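Local coordinates for DUF4276 family protein (Pyrococcus horikoshii, PDB 2P62) that is of unknown function but belongs to a family in the Toprim-like clan and forms a dimer, at residues I192-N197 with S205-K210; G10-S15 with K150-S155; E22-F27 with R218-L223. One frame throughout, in Å; residues are numbered along the deposited sequence.

Contact 2 lies nearest the middle of the chain, its centre about 6 Å from the chain centre, against about 17 Å for contact 1 and 16 Å for contact 3. Yet contact 1 is the buried one, contacts 2 and 3 being partly buried; the second subunit lies against contacts 1 and 2 but not 3. The start of helix 11-23 serves contact 2, and the region round its far end serves contact 3, while contact 1 joins two neighbouring helices. Contacts 1 and 2 meet through a probable hydrogen bond, Glu209 OE2 to Ser15 OG at 2.9 Å. A leucine is central to each: in contact 1 it meets leucine and serine, in contact 2 carboxylate and threonine, in contact 3 leucine and guanidinium.

Contact 1: I192-N197 with S205-K210; sequences ILSIAN and SGLYEK
Ser194 OG is held within its own helix by a weak hydrogen bond to the carbonyl oxygen of Met190, one turn back, while from across the contact Leu207 presses a methyl against it, CD2 to OG at 3.3 Å. The serine torsion explains the double role: OG lies beside the backbone N and anti to the carbonyl carbon (chi1 -64°), where a hydroxyl can reach back to the preceding turn. A small residue suits this place, because the same methyl comes within 3.8 Å of Ser194 CA. The other neighbour of Leu207 CD2 is Leu193, whose CD2 meets it at 4.1 Å with the two side chains crossing at a slant. The second branch, CD1, points to Asn197, standing 4.4 Å from the amide oxygen OD1. Leucine thus suits position 207: its fork spreads one methyl over the last full turn of helix 186-196 and the other toward the residue just after it. Asn197 has left helical geometry, although its N still bonds to Leu193 O at 2.9 Å. The short connection from here to helix 204-218 carries Cys203, which forms an interchain disulfide, and Ser194 also packs on His191 of the second subunit. With Leu207 offering carbon alone to serine and amide, what these two segments share rests on apolar burial and fit of shape, while the serine hydroxyl finds its polar partner in its own helix.

Contact 2: G10-S15 with K150-S155; sequences GKTDES and KELELS
Asp13 and Leu152 run alongside one another, their side chains pointing opposite ways, and the carboxylate oxygen OD2 of Asp13 comes to lie beside the root of the leucine, 3.7 Å from Leu152 CG and 3.8 Å from CB. Further along the leucine, CD1 approaches Thr12 CB at 4.4 Å. Asp13 is kept in place by its other oxygen: Gly10 N donates to OD1 over 2.8 Å with an angle of 148°, and OD1 accepts on its anti lone pair. Gly10 is the N-cap of helix 11-23 and Asp13 its third residue, which makes this the N3 half of a capping box; glycine has no side chain to return the second bond. With an alanine in place of Asp13, the Gly10 N-H would probably lose its acceptor and a gap open beside Leu152. Helix 11-23 follows strand 2-7 of the central sheet, and the facing helix is anchored to the neighbouring strand 89-97, where Asp97 OD1 accepts from Leu152 N. Asp97 and Asp99 have the spacing of the DxD motif of Toprim domains, consistent with the family's clan. Leu152 also packs on Met136 of strand 129-136, and next to it Glu153 forms a salt bridge with Lys187.

Contact 3: E22-F27 with R218-L223; sequences EKLYGF and RNRELL
Leu24 and Arg220 both send CG anti to the backbone N (chi1 -163° and -167°), and from CG to NE the arginine runs extended, so that its long chain reaches across to the end of the leucine. There one methyl does the touching: Leu24 CD1 lies 3.9 Å from Arg220 NH2 and 4.1 Å from its CZ. The methyl comes at the guanidinium obliquely, a van der Waals meeting of carbon with a charged group. The same CD1 also meets Leu223 CD2 at 4.3 Å. Arg220 and Leu223 stand three residues apart, one helical turn, so both can present their side chains to a single leucine from the start of helix 220-229. Their types fit their depth: Leu223 is buried and packs on Ile216 of helix 204-218, whereas the exposed arginine can keep its charge near solvent while its length contributes to the contact. Past helix 11-23, which follows the first strand of the Toprim-like sheet, the chain turns back toward that sheet. Gly26 serves the turn with a positive phi of 75°, a value glycine adopts readily, and its N makes a weak bond to Glu22 O at 3.1 Å. Beyond it Phe27 is buried against Leu53 and Lys55 of strand 51-55, an aromatic suited to the sheet side of the turn. Glu22 forms a salt bridge from OE1 to Arg28, past the turn, while a long one joins its OE2 to Lys23 NZ, 3.6 Å away. On the facing side Asn219, the N-cap, separates helix 204-218 from helix 220-229, and Arg218 just before it forms a salt bridge with Asp163.

Contact 1: I192-N197 with S205-K210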
loop_
_atom_site.group_PDB
_atom_site.type_symbol
_atom_site.label_atom_id
_atom_site.label_comp_id
_atom_site.label_asym_id
_atom_site.label_seq_id
_atom_site.Cartn_x
_atom_site.Cartn_y
_atom_site.Cartn_z
ATOM N N ILE A 192 2.369 4.029 -15.085
ATOM C CA ILE A 192 3.402 4.167 -16.097
ATOM C C ILE A 192 4.556 4.865 -15.403
ATOM O O ILE A 192 5.723 4.570 -15.665
ATOM C CB ILE A 192 2.926 5.028 -17.274
ATOM C CG1 ILE A 192 1.783 4.317 -17.991
ATOM C CG2 ILE A 192 4.093 5.319 -18.219
ATOM C CD1 ILE A 192 1.270 5.058 -19.182
ATOM N N LEU A 193 4.215 5.791 -14.507
ATOM C CA LEU A 193 5.214 6.528 -13.740
ATOM C C LEU A 193 6.036 5.558 -12.879
ATOM O O LEU A 193 7.237 5.745 -12.721
ATOM C CB LEU A 193 4.544 7.578 -12.838
ATOM C CG LEU A 193 5.472 8.405 -11.929
ATOM C CD1 LEU A 193 6.385 9.277 -12.781
ATOM C CD2 LEU A 193 4.653 9.286 -10.988
ATOM N N SER A 194 5.397 4.527 -12.324
ATOM C CA SER A 194 6.111 3.551 -11.502
ATOM C C SER A 194 7.186 2.856 -12.338
ATOM O O SER A 194 8.296 2.583 -11.868
ATOM C CB SER A 194 5.153 2.489 -10.950
ATOM O OG SER A 194 4.200 3.036 -10.068
ATOM N N ILE A 195 6.833 2.561 -13.582
ATOM C CA ILE A 195 7.740 1.904 -14.506
ATOM C C ILE A 195 8.838 2.864 -14.943
ATOM O O ILE A 195 10.014 2.495 -14.995
ATOM C CB ILE A 195 6.978 1.416 -15.740
ATOM C CG1 ILE A 195 5.925 0.389 -15.309
ATOM C CG2 ILE A 195 7.950 0.871 -16.770
ATOM C CD1 ILE A 195 4.977 -0.040 -16.421
ATOM N N ALA A 196 8.457 4.101 -15.246
ATOM C CA ALA A 196 9.421 5.102 -15.685
ATOM C C ALA A 196 10.437 5.440 -14.608
ATOM O O ALA A 196 11.540 5.882 -14.916
ATOM C CB ALA A 196 8.699 6.368 -16.131
ATOM N N ASN A 197 10.075 5.246 -13.343
ATOM C CA ASN A 197 11.005 5.553 -12.258
ATOM C C ASN A 197 11.536 4.281 -11.620
ATOM O O ASN A 197 12.237 4.327 -10.609
ATOM C CB ASN A 197 10.332 6.412 -11.187
ATOM C CG ASN A 197 9.888 7.762 -11.715
ATOM O OD1 ASN A 197 9.419 8.609 -10.959
ATOM N ND2 ASN A 197 10.029 7.965 -13.020
ATOM N N SER A 205 1.424 5.397 -3.097
ATOM C CA SER A 205 1.598 6.461 -2.123
ATOM C C SER A 205 3.079 6.597 -1.795
ATOM O O SER A 205 3.581 7.704 -1.623
ATOM C CB SER A 205 0.802 6.156 -0.851
ATOM O OG SER A 205 1.222 4.943 -0.240
ATOM N N GLY A 206 3.772 5.463 -1.712
ATOM C CA GLY A 206 5.194 5.484 -1.416
ATOM C C GLY A 206 5.990 6.100 -2.551
ATOM O O GLY A 206 7.040 6.708 -2.335
ATOM N N LEU A 207 5.489 5.939 -3.770
ATOM C CA LEU A 207 6.146 6.484 -4.950
ATOM C C LEU A 207 6.057 8.013 -4.960
ATOM O O LEU A 207 7.013 8.703 -5.322
ATOM C CB LEU A 207 5.505 5.908 -6.221
ATOM C CG LEU A 207 5.904 6.553 -7.556
ATOM C CD1 LEU A 207 7.410 6.386 -7.799
ATOM C CD2 LEU A 207 5.096 5.926 -8.676
ATOM N N TYR A 208 4.909 8.543 -4.554
ATOM C CA TYR A 208 4.719 9.991 -4.524
ATOM C C TYR A 208 5.729 10.651 -3.578
ATOM O O TYR A 208 6.344 11.667 -3.929
ATOM C CB TYR A 208 3.270 10.315 -4.128
ATOM C CG TYR A 208 2.254 9.651 -5.040
ATOM C CD1 TYR A 208 0.945 9.430 -4.616
ATOM C CD2 TYR A 208 2.620 9.192 -6.316
ATOM C CE1 TYR A 208 0.028 8.765 -5.433
ATOM C CE2 TYR A 208 1.706 8.524 -7.143
ATOM C CZ TYR A 208 0.415 8.311 -6.690
ATOM O OH TYR A 208 -0.500 7.615 -7.449
ATOM N N GLU A 209 5.901 10.063 -2.392
ATOM C CA GLU A 209 6.856 10.558 -1.394
ATOM C C GLU A 209 8.266 10.535 -1.968
ATOM O O GLU A 209 8.998 11.521 -1.889
ATOM C CB GLU A 209 6.837 9.686 -0.124
ATOM C CG GLU A 209 5.604 9.853 0.763
ATOM C CD GLU A 209 5.636 8.983 2.021
ATOM O OE1 GLU A 209 6.594 9.111 2.817
ATOM O OE2 GLU A 209 4.700 8.172 2.208
ATOM N N LYS A 210 8.642 9.401 -2.548
ATOM C CA LYS A 210 9.967 9.251 -3.126
ATOM C C LYS A 210 10.188 10.223 -4.285
ATOM O O LYS A 210 11.118 11.026 -4.261
ATOM C CB LYS A 210 10.171 7.817 -3.614
ATOM C CG LYS A 210 11.572 7.548 -4.108
ATOM C CD LYS A 210 11.709 6.154 -4.673
ATOM C CE LYS A 210 13.103 5.939 -5.255
ATOM N NZ LYS A 210 13.118 4.757 -6.171
#

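Contact 2: G10-S15 with K150-S155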
loop_
_atom_site.group_PDB
_atom_site.type_symbol
_atom_site.label_atom_id
_atom_site.label_comp_id
_atom_site.label_asym_id
_atom_site.label_seq_id
_atom_site.Cartn_x
_atom_site.Cartn_y
_atom_site.Cartn_z
ATOM N N GLY A 10 -7.566 9.274 1.321
ATOM C CA GLY A 10 -6.783 8.066 1.532
ATOM C C GLY A 10 -5.292 8.261 1.755
ATOM O O GLY A 10 -4.805 9.392 1.859
ATOM N N LYS A 11 -4.567 7.145 1.830
ATOM C CA LYS A 11 -3.122 7.157 2.051
ATOM C C LYS A 11 -2.398 7.968 0.979
ATOM O O LYS A 11 -1.483 8.730 1.294
ATOM C CB LYS A 11 -2.572 5.730 2.056
ATOM C CG LYS A 11 -1.204 5.581 2.710
ATOM C CD LYS A 11 -1.320 5.706 4.222
ATOM C CE LYS A 11 -0.054 5.238 4.957
ATOM N NZ LYS A 11 1.141 6.079 4.678
ATOM N N THR A 12 -2.796 7.804 -0.282
ATOM C CA THR A 12 -2.160 8.542 -1.373
ATOM C C THR A 12 -2.188 10.050 -1.108
ATOM O O THR A 12 -1.170 10.734 -1.268
ATOM C CB THR A 12 -2.844 8.262 -2.746
ATOM O OG1 THR A 12 -4.262 8.458 -2.637
ATOM C CG2 THR A 12 -2.563 6.831 -3.212
ATOM N N ASP A 13 -3.349 10.562 -0.690
ATOM C CA ASP A 13 -3.500 11.987 -0.400
ATOM C C ASP A 13 -2.688 12.369 0.831
ATOM O O ASP A 13 -2.153 13.474 0.903
ATOM C CB ASP A 13 -4.975 12.358 -0.172
ATOM C CG ASP A 13 -5.920 11.706 -1.188
ATOM O OD1 ASP A 13 -6.583 10.713 -0.824
ATOM O OD2 ASP A 13 -5.995 12.177 -2.345
ATOM N N GLU A 14 -2.589 11.464 1.803
ATOM C CA GLU A 14 -1.815 11.767 3.004
ATOM C C GLU A 14 -0.313 11.862 2.699
ATOM O O GLU A 14 0.377 12.724 3.240
ATOM C CB GLU A 14 -2.057 10.716 4.098
ATOM C CG GLU A 14 -1.136 10.874 5.316
ATOM C CD GLU A 14 -1.087 9.626 6.191
ATOM O OE1 GLU A 14 -2.033 9.387 6.969
ATOM O OE2 GLU A 14 -0.100 8.871 6.088
ATOM N N SER A 15 0.192 10.981 1.838
ATOM C CA SER A 15 1.614 11.000 1.488
ATOM C C SER A 15 1.976 12.261 0.729
ATOM O O SER A 15 2.993 12.897 1.014
ATOM C CB SER A 15 1.990 9.790 0.628
ATOM O OG SER A 15 1.955 8.599 1.378
ATOM N N LYS A 150 -10.514 15.172 -12.985
ATOM C CA LYS A 150 -9.961 16.069 -11.981
ATOM C C LYS A 150 -9.840 15.393 -10.627
ATOM O O LYS A 150 -10.830 15.158 -9.930
ATOM C CB LYS A 150 -10.816 17.333 -11.883
ATOM C CG LYS A 150 -10.889 18.130 -13.183
ATOM C CD LYS A 150 -11.553 19.475 -12.944
ATOM C CE LYS A 150 -11.650 20.310 -14.214
ATOM N NZ LYS A 150 -12.604 19.715 -15.198
ATOM N N GLU A 151 -8.599 15.089 -10.262
ATOM C CA GLU A 151 -8.309 14.409 -9.011
ATOM C C GLU A 151 -6.821 14.463 -8.725
ATOM O O GLU A 151 -6.043 14.941 -9.548
ATOM C CB GLU A 151 -8.787 12.952 -9.088
ATOM C CG GLU A 151 -8.281 12.163 -10.292
ATOM C CD GLU A 151 -8.883 10.768 -10.363
ATOM O OE1 GLU A 151 -10.120 10.641 -10.220
ATOM O OE2 GLU A 151 -8.132 9.795 -10.581
ATOM N N LEU A 152 -6.433 13.980 -7.553
ATOM C CA LEU A 152 -5.034 13.979 -7.139
ATOM C C LEU A 152 -4.086 13.446 -8.211
ATOM O O LEU A 152 -3.008 13.997 -8.427
ATOM C CB LEU A 152 -4.884 13.151 -5.860
ATOM C CG LEU A 152 -3.608 13.192 -5.004
ATOM C CD1 LEU A 152 -2.871 11.887 -5.166
ATOM C CD2 LEU A 152 -2.730 14.390 -5.349
ATOM N N GLU A 153 -4.498 12.389 -8.899
ATOM C CA GLU A 153 -3.646 11.801 -9.914
ATOM C C GLU A 153 -3.442 12.702 -11.136
ATOM O O GLU A 153 -2.374 12.688 -11.748
ATOM C CB GLU A 153 -4.205 10.438 -10.314
ATOM C CG GLU A 153 -4.052 9.369 -9.222
ATOM C CD GLU A 153 -5.049 9.488 -8.061
ATOM O OE1 GLU A 153 -4.968 8.626 -7.149
ATOM O OE2 GLU A 153 -5.905 10.412 -8.052
ATOM N N LEU A 154 -4.461 13.493 -11.474
ATOM C CA LEU A 154 -4.375 14.407 -12.605
ATOM C C LEU A 154 -3.261 15.424 -12.342
ATOM O O LEU A 154 -2.481 15.753 -13.231
ATOM C CB LEU A 154 -5.711 15.130 -12.828
ATOM C CG LEU A 154 -5.827 15.802 -14.210
ATOM C CD1 LEU A 154 -5.810 14.713 -15.268
ATOM C CD2 LEU A 154 -7.101 16.635 -14.321
ATOM N N SER A 155 -3.180 15.915 -11.114
ATOM C CA SER A 155 -2.131 16.861 -10.753
ATOM C C SER A 155 -0.774 16.159 -10.805
ATOM O O SER A 155 0.208 16.737 -11.268
ATOM C CB SER A 155 -2.366 17.408 -9.346
ATOM O OG SER A 155 -3.611 18.071 -9.257
#

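Contact 3: E22-F27 with R218-L223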
loop_
_atom_site.group_PDB
_atom_site.type_symbol
_atom_site.label_atom_id
_atom_site.label_comp_id
_atom_site.label_asym_id
_atom_site.label_seq_id
_atom_site.Cartn_x
_atom_site.Cartn_y
_atom_site.Cartn_z
ATOM N N GLU A 22 6.726 18.203 5.033
ATOM C CA GLU A 22 7.978 17.848 5.697
ATOM C C GLU A 22 9.192 18.346 4.915
ATOM O O GLU A 22 9.943 19.204 5.383
ATOM C CB GLU A 22 8.091 16.322 5.871
ATOM C CG GLU A 22 7.143 15.737 6.926
ATOM C CD GLU A 22 7.311 14.229 7.166
ATOM O OE1 GLU A 22 6.650 13.709 8.088
ATOM O OE2 GLU A 22 8.086 13.560 6.453
ATOM N N LYS A 23 9.356 17.819 3.707
ATOM C CA LYS A 23 10.494 18.144 2.862
ATOM C C LYS A 23 10.537 19.538 2.262
ATOM O O LYS A 23 11.599 20.008 1.857
ATOM C CB LYS A 23 10.614 17.093 1.756
ATOM C CG LYS A 23 10.780 15.663 2.284
ATOM C CD LYS A 23 12.034 15.510 3.153
ATOM C CE LYS A 23 12.244 14.064 3.634
ATOM N NZ LYS A 23 11.201 13.613 4.591
ATOM N N LEU A 24 9.397 20.210 2.214
ATOM C CA LEU A 24 9.362 21.550 1.651
ATOM C C LEU A 24 9.157 22.639 2.709
ATOM O O LEU A 24 9.718 23.724 2.591
ATOM C CB LEU A 24 8.261 21.634 0.601
ATOM C CG LEU A 24 8.350 22.823 -0.351
ATOM C CD1 LEU A 24 9.586 22.689 -1.244
ATOM C CD2 LEU A 24 7.098 22.869 -1.194
ATOM N N TYR A 25 8.365 22.365 3.745
ATOM C CA TYR A 25 8.134 23.379 4.775
ATOM C C TYR A 25 8.769 23.136 6.136
ATOM O O TYR A 25 8.468 23.850 7.079
ATOM C CB TYR A 25 6.629 23.655 4.952
ATOM C CG TYR A 25 5.985 24.222 3.714
ATOM C CD1 TYR A 25 5.387 23.388 2.783
ATOM C CD2 TYR A 25 6.045 25.585 3.434
ATOM C CE1 TYR A 25 4.867 23.888 1.599
ATOM C CE2 TYR A 25 5.525 26.103 2.244
ATOM C CZ TYR A 25 4.940 25.243 1.331
ATOM O OH TYR A 25 4.434 25.717 0.143
ATOM N N GLY A 26 9.631 22.129 6.244
ATOM C CA GLY A 26 10.301 21.872 7.505
ATOM C C GLY A 26 9.498 21.227 8.616
ATOM O O GLY A 26 9.963 21.150 9.748
ATOM N N PHE A 27 8.296 20.760 8.324
ATOM C CA PHE A 27 7.516 20.125 9.368
ATOM C C PHE A 27 8.085 18.745 9.704
ATOM O O PHE A 27 8.605 18.048 8.832
ATOM C CB PHE A 27 6.054 20.021 8.927
ATOM C CG PHE A 27 5.220 21.197 9.333
ATOM C CD1 PHE A 27 4.437 21.137 10.479
ATOM C CD2 PHE A 27 5.235 22.371 8.593
ATOM C CE1 PHE A 27 3.677 22.231 10.890
ATOM C CE2 PHE A 27 4.479 23.475 8.995
ATOM C CZ PHE A 27 3.698 23.404 10.147
ATOM N N ARG A 218 16.721 17.533 -6.607
ATOM C CA ARG A 218 17.318 17.706 -7.934
ATOM C C ARG A 218 16.819 18.912 -8.717
ATOM O O ARG A 218 17.578 19.504 -9.490
ATOM C CB ARG A 218 17.137 16.446 -8.796
ATOM C CG ARG A 218 15.702 16.107 -9.185
ATOM C CD ARG A 218 15.667 14.905 -10.134
ATOM N NE ARG A 218 14.330 14.325 -10.272
ATOM C CZ ARG A 218 13.381 14.776 -11.088
ATOM N NH1 ARG A 218 13.605 15.825 -11.866
ATOM N NH2 ARG A 218 12.196 14.179 -11.113
ATOM N N ASN A 219 15.554 19.275 -8.527
ATOM C CA ASN A 219 14.982 20.416 -9.233
ATOM C C ASN A 219 13.839 21.023 -8.439
ATOM O O ASN A 219 12.673 20.903 -8.806
ATOM C CB ASN A 219 14.494 19.983 -10.616
ATOM C CG ASN A 219 14.100 21.160 -11.499
ATOM O OD1 ASN A 219 13.875 20.996 -12.702
ATOM N ND2 ASN A 219 14.006 22.349 -10.906
ATOM N N ARG A 220 14.200 21.689 -7.350
ATOM C CA ARG A 220 13.243 22.326 -6.461
ATOM C C ARG A 220 12.308 23.300 -7.174
ATOM O O ARG A 220 11.104 23.321 -6.910
ATOM C CB ARG A 220 13.999 23.054 -5.345
ATOM C CG ARG A 220 13.137 23.510 -4.166
ATOM C CD ARG A 220 14.012 23.802 -2.952
ATOM N NE ARG A 220 13.259 24.128 -1.742
ATOM C CZ ARG A 220 12.704 25.310 -1.493
ATOM N NH1 ARG A 220 12.810 26.295 -2.377
ATOM N NH2 ARG A 220 12.056 25.511 -0.349
ATOM N N GLU A 221 12.858 24.098 -8.083
ATOM C CA GLU A 221 12.058 25.085 -8.803
ATOM C C GLU A 221 10.955 24.481 -9.646
ATOM O O GLU A 221 9.893 25.086 -9.828
ATOM C CB GLU A 221 12.959 25.964 -9.669
ATOM C CG GLU A 221 13.900 26.815 -8.832
ATOM C CD GLU A 221 13.168 27.486 -7.679
ATOM O OE1 GLU A 221 12.171 28.202 -7.943
ATOM O OE2 GLU A 221 13.581 27.289 -6.511
ATOM N N LEU A 222 11.207 23.292 -10.170
ATOM C CA LEU A 222 10.209 22.622 -10.981
ATOM C C LEU A 222 8.972 22.318 -10.117
ATOM O O LEU A 222 7.849 22.585 -10.534
ATOM C CB LEU A 222 10.791 21.333 -11.562
ATOM C CG LEU A 222 9.828 20.576 -12.474
ATOM C CD1 LEU A 222 9.558 21.398 -13.736
ATOM C CD2 LEU A 222 10.426 19.227 -12.828
ATOM N N LEU A 223 9.185 21.774 -8.915
ATOM C CA LEU A 223 8.084 21.441 -8.004
ATOM C C LEU A 223 7.312 22.689 -7.580
ATOM O O LEU A 223 6.077 22.694 -7.546
ATOM C CB LEU A 223 8.601 20.737 -6.741
ATOM C CG LEU A 223 7.521 20.383 -5.699
ATOM C CD1 LEU A 223 6.730 19.183 -6.196
ATOM C CD2 LEU A 223 8.153 20.080 -4.342
#